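Long-range contact in TcpB (Brucella melitensis, PDB 4LQC), which is a bacterial TIR-domain protein, built on the flavodoxin-like alpha/beta fold of the Toll/interleukin-1 receptor family: residues D24-A34 / V127-I138. The protein carries 2 engineered substitutions. Sequence-based numbering, arbitrary orientation.
Sequences DLVAALRDLGA and VEEIAKELHSLI
A28 and A131 meet methyl to methyl, CB to CB 3.7 Å, where two helices lie with axes 8.9 Å apart and cross at -52°. Next to them L25 is a knob in the hole formed by V127, I130, A131 and L134; with its CG anti to the backbone N (chi1 179°), L25 CD1 reaches in to 4.1 Å from I130 CG2, and the L25 side chain crosses those of I130 and L134 at about a right angle. V127 answers with one branch: CG2 presses on the backbone of the other helix, 3.7 Å from L25 CA. L29 CD2 lies against the A131 carbonyl and L134 CB. Further along, L32 bridges two residues. Its CD1 rests on A131, while its CB sits over one face of the H135 imidazole, a CH-pi contact 4.1 Å from the ring centroid and 27° off the normal. A34 CB lies near the plane of that ring at its edge, and also meets I138 CD1 at 4.2 Å. H135 ND1 is buried here without a polar partner. In this TIR domain, helices 18-31 and 127-136 pack side by side against the central parallel sheet: L25 also touches I11 and I98, and L29 and L134 share I64. A Schellman motif turns the chain after the first helix and places L32 and A34 around the histidine; G33 has positive phi, A34 N bonds back to L29 O and G33 N to R30 O. At the other end, V127 N donates a hydrogen bond to D105 of the second subunit.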
loop_
_atom_site.group_PDB
_atom_site.type_symbol
_atom_site.label_atom_id
_atom_site.label_comp_id
_atom_site.label_asym_id
_atom_site.label_seq_id
_atom_site.Cartn_x
_atom_site.Cartn_y
_atom_site.Cartn_z
ATOM N N ASP B 24 -11.838 -2.750 -11.637
ATOM C CA ASP B 24 -12.475 -1.690 -10.863
ATOM C C ASP B 24 -12.222 -0.304 -11.461
ATOM O O ASP B 24 -13.159 0.446 -11.716
ATOM C CB ASP B 24 -11.917 -1.667 -9.437
ATOM C CG ASP B 24 -12.273 -2.903 -8.631
ATOM O OD1 ASP B 24 -11.971 -2.897 -7.411
ATOM O OD2 ASP B 24 -12.831 -3.864 -9.205
ATOM N N LEU B 25 -10.948 0.036 -11.666
ATOM C CA LEU B 25 -10.556 1.358 -12.166
ATOM C C LEU B 25 -10.941 1.583 -13.633
ATOM O O LEU B 25 -11.242 2.708 -14.034
ATOM C CB LEU B 25 -9.057 1.577 -11.983
ATOM C CG LEU B 25 -8.514 2.916 -12.476
ATOM C CD1 LEU B 25 -9.267 4.103 -11.882
ATOM C CD2 LEU B 25 -7.028 3.014 -12.166
ATOM N N VAL B 26 -10.929 0.521 -14.434
ATOM C CA VAL B 26 -11.401 0.626 -15.813
ATOM C C VAL B 26 -12.898 0.919 -15.849
ATOM O O VAL B 26 -13.342 1.779 -16.613
ATOM C CB VAL B 26 -11.079 -0.634 -16.655
ATOM C CG1 VAL B 26 -11.716 -0.533 -18.011
ATOM C CG2 VAL B 26 -9.575 -0.793 -16.793
ATOM N N ALA B 27 -13.668 0.224 -15.013
ATOM C CA ALA B 27 -15.122 0.424 -14.967
ATOM C C ALA B 27 -15.520 1.814 -14.468
ATOM O O ALA B 27 -16.480 2.410 -14.957
ATOM C CB ALA B 27 -15.778 -0.639 -14.107
ATOM N N ALA B 28 -14.789 2.319 -13.483
ATOM C CA ALA B 28 -15.094 3.622 -12.903
ATOM C C ALA B 28 -14.757 4.743 -13.877
ATOM O O ALA B 28 -15.444 5.770 -13.930
ATOM C CB ALA B 28 -14.324 3.813 -11.614
ATOM N N LEU B 29 -13.684 4.549 -14.635
ATOM C CA LEU B 29 -13.221 5.579 -15.546
ATOM C C LEU B 29 -14.118 5.614 -16.775
ATOM O O LEU B 29 -14.436 6.682 -17.280
ATOM C CB LEU B 29 -11.754 5.346 -15.930
ATOM C CG LEU B 29 -10.625 5.998 -15.109
ATOM C CD1 LEU B 29 -9.256 5.671 -15.700
ATOM C CD2 LEU B 29 -10.801 7.505 -15.030
ATOM N N ARG B 30 -14.534 4.439 -17.243
ATOM C CA ARG B 30 -15.472 4.324 -18.355
ATOM C C ARG B 30 -16.829 4.876 -17.970
ATOM O O ARG B 30 -17.556 5.416 -18.802
ATOM C CB ARG B 30 -15.607 2.861 -18.792
ATOM C CG ARG B 30 -14.449 2.408 -19.660
ATOM C CD ARG B 30 -14.597 1.007 -20.223
ATOM N NE ARG B 30 -13.430 0.656 -21.036
ATOM C CZ ARG B 30 -13.036 -0.588 -21.294
ATOM N NH1 ARG B 30 -13.716 -1.623 -20.811
ATOM N NH2 ARG B 30 -11.944 -0.796 -22.025
ATOM N N ASP B 31 -17.166 4.759 -16.694
ATOM C CA ASP B 31 -18.455 5.237 -16.220
ATOM C C ASP B 31 -18.507 6.770 -16.220
ATOM O O ASP B 31 -19.580 7.366 -16.278
ATOM C CB ASP B 31 -18.738 4.668 -14.832
ATOM C CG ASP B 31 -20.186 4.798 -14.437
ATOM O OD1 ASP B 31 -21.081 4.596 -15.300
ATOM O OD2 ASP B 31 -20.428 5.110 -13.251
ATOM N N LEU B 32 -17.340 7.400 -16.160
ATOM C CA LEU B 32 -17.238 8.856 -16.194
ATOM C C LEU B 32 -17.121 9.300 -17.641
ATOM O O LEU B 32 -17.100 10.490 -17.935
ATOM C CB LEU B 32 -16.017 9.345 -15.389
ATOM C CG LEU B 32 -15.932 8.967 -13.895
ATOM C CD1 LEU B 32 -14.620 9.421 -13.253
ATOM C CD2 LEU B 32 -17.104 9.535 -13.125
ATOM N N GLY B 33 -17.027 8.334 -18.547
ATOM C CA GLY B 33 -16.975 8.633 -19.968
ATOM C C GLY B 33 -15.591 8.684 -20.595
ATOM O O GLY B 33 -15.454 9.071 -21.753
ATOM N N ALA B 34 -14.568 8.291 -19.843
ATOM C CA ALA B 34 -13.215 8.252 -20.372
ATOM C C ALA B 34 -13.004 7.053 -21.302
ATOM O O ALA B 34 -13.560 5.981 -21.084
ATOM C CB ALA B 34 -12.195 8.238 -19.227
ATOM N N VAL B 127 -11.196 3.793 -5.284
ATOM C CA VAL B 127 -11.151 3.673 -6.732
ATOM C C VAL B 127 -11.980 4.778 -7.413
ATOM O O VAL B 127 -11.541 5.361 -8.388
ATOM C CB VAL B 127 -11.559 2.249 -7.212
ATOM C CG1 VAL B 127 -12.931 1.870 -6.693
ATOM C CG2 VAL B 127 -11.522 2.163 -8.725
ATOM N N GLU B 128 -13.155 5.102 -6.876
ATOM C CA GLU B 128 -13.943 6.212 -7.409
ATOM C C GLU B 128 -13.203 7.554 -7.336
ATOM O O GLU B 128 -13.207 8.314 -8.307
ATOM C CB GLU B 128 -15.298 6.328 -6.702
ATOM C CG GLU B 128 -16.261 5.169 -6.953
ATOM C CD GLU B 128 -15.858 3.877 -6.245
ATOM O OE1 GLU B 128 -14.977 3.901 -5.345
ATOM O OE2 GLU B 128 -16.426 2.823 -6.595
ATOM N N GLU B 129 -12.589 7.862 -6.193
ATOM C CA GLU B 129 -11.884 9.139 -6.041
ATOM C C GLU B 129 -10.730 9.238 -7.038
ATOM O O GLU B 129 -10.451 10.312 -7.588
ATOM C CB GLU B 129 -11.377 9.335 -4.608
ATOM C CG GLU B 129 -12.486 9.537 -3.562
ATOM C CD GLU B 129 -11.947 9.793 -2.145
ATOM O OE1 GLU B 129 -12.262 10.855 -1.562
ATOM O OE2 GLU B 129 -11.225 8.932 -1.594
ATOM N N ILE B 130 -10.069 8.110 -7.289
ATOM C CA ILE B 130 -8.945 8.070 -8.219
ATOM C C ILE B 130 -9.431 8.243 -9.654
ATOM O O ILE B 130 -8.791 8.917 -10.483
ATOM C CB ILE B 130 -8.166 6.750 -8.073
ATOM C CG1 ILE B 130 -7.339 6.784 -6.784
ATOM C CG2 ILE B 130 -7.268 6.512 -9.277
ATOM C CD1 ILE B 130 -6.576 5.508 -6.523
ATOM N N ALA B 131 -10.578 7.645 -9.941
ATOM C CA ALA B 131 -11.204 7.788 -11.245
ATOM C C ALA B 131 -11.474 9.266 -11.538
ATOM O O ALA B 131 -11.107 9.767 -12.605
ATOM C CB ALA B 131 -12.476 6.978 -11.297
ATOM N N LYS B 132 -12.091 9.958 -10.580
ATOM C CA LYS B 132 -12.424 11.377 -10.724
ATOM C C LYS B 132 -11.185 12.215 -11.025
ATOM O O LYS B 132 -11.183 13.043 -11.941
ATOM C CB LYS B 132 -13.105 11.905 -9.453
ATOM C CG LYS B 132 -14.415 11.231 -9.152
ATOM C CD LYS B 132 -15.196 11.922 -8.016
ATOM C CE LYS B 132 -16.593 11.284 -7.836
ATOM N NZ LYS B 132 -17.178 11.463 -6.457
ATOM N N GLU B 133 -10.130 11.985 -10.253
ATOM C CA GLU B 133 -8.891 12.728 -10.397
ATOM C C GLU B 133 -8.240 12.506 -11.747
ATOM O O GLU B 133 -7.770 13.453 -12.386
ATOM C CB GLU B 133 -7.925 12.324 -9.298
ATOM C CG GLU B 133 -6.669 13.149 -9.259
ATOM C CD GLU B 133 -6.241 13.422 -7.846
ATOM O OE1 GLU B 133 -7.111 13.342 -6.955
ATOM O OE2 GLU B 133 -5.050 13.714 -7.619
ATOM N N LEU B 134 -8.190 11.250 -12.177
ATOM C CA LEU B 134 -7.633 10.932 -13.483
ATOM C C LEU B 134 -8.497 11.567 -14.556
ATOM O O LEU B 134 -7.976 12.134 -15.518
ATOM C CB LEU B 134 -7.572 9.418 -13.680
ATOM C CG LEU B 134 -6.528 8.691 -12.839
ATOM C CD1 LEU B 134 -6.778 7.191 -12.847
ATOM C CD2 LEU B 134 -5.150 9.000 -13.402
ATOM N N HIS B 135 -9.819 11.476 -14.378
ATOM C CA HIS B 135 -10.771 12.034 -15.335
ATOM C C HIS B 135 -10.571 13.536 -15.537
ATOM O O HIS B 135 -10.726 14.043 -16.652
ATOM C CB HIS B 135 -12.211 11.742 -14.903
ATOM C CG HIS B 135 -13.246 12.357 -15.792
ATOM N ND1 HIS B 135 -13.671 11.767 -16.966
ATOM C CD2 HIS B 135 -13.955 13.507 -15.676
ATOM C CE1 HIS B 135 -14.590 12.526 -17.534
ATOM N NE2 HIS B 135 -14.777 13.593 -16.774
ATOM N N SER B 136 -10.215 14.238 -14.467
ATOM C CA SER B 136 -9.927 15.666 -14.557
ATOM C C SER B 136 -8.836 16.030 -15.559
ATOM O O SER B 136 -8.872 17.116 -16.135
ATOM C CB SER B 136 -9.550 16.226 -13.194
ATOM O OG SER B 136 -10.718 16.603 -12.496
ATOM N N LEU B 137 -7.870 15.135 -15.764
ATOM C CA LEU B 137 -6.778 15.388 -16.709
ATOM C C LEU B 137 -7.228 15.394 -18.169
ATOM O O LEU B 137 -6.551 15.956 -19.030
ATOM C CB LEU B 137 -5.666 14.353 -16.554
ATOM C CG LEU B 137 -4.906 14.292 -15.234
ATOM C CD1 LEU B 137 -3.667 13.442 -15.425
ATOM C CD2 LEU B 137 -4.543 15.687 -14.760
ATOM N N ILE B 138 -8.356 14.756 -18.459
ATOM C CA ILE B 138 -8.757 14.586 -19.852
ATOM C C ILE B 138 -10.074 15.266 -20.206
ATOM O O ILE B 138 -10.573 15.119 -21.320
ATOM C CB ILE B 138 -8.788 13.088 -20.258
ATOM C CG1 ILE B 138 -9.601 12.248 -19.260
ATOM C CG2 ILE B 138 -7.368 12.556 -20.349
ATOM C CD1 ILE B 138 -11.116 12.296 -19.433
#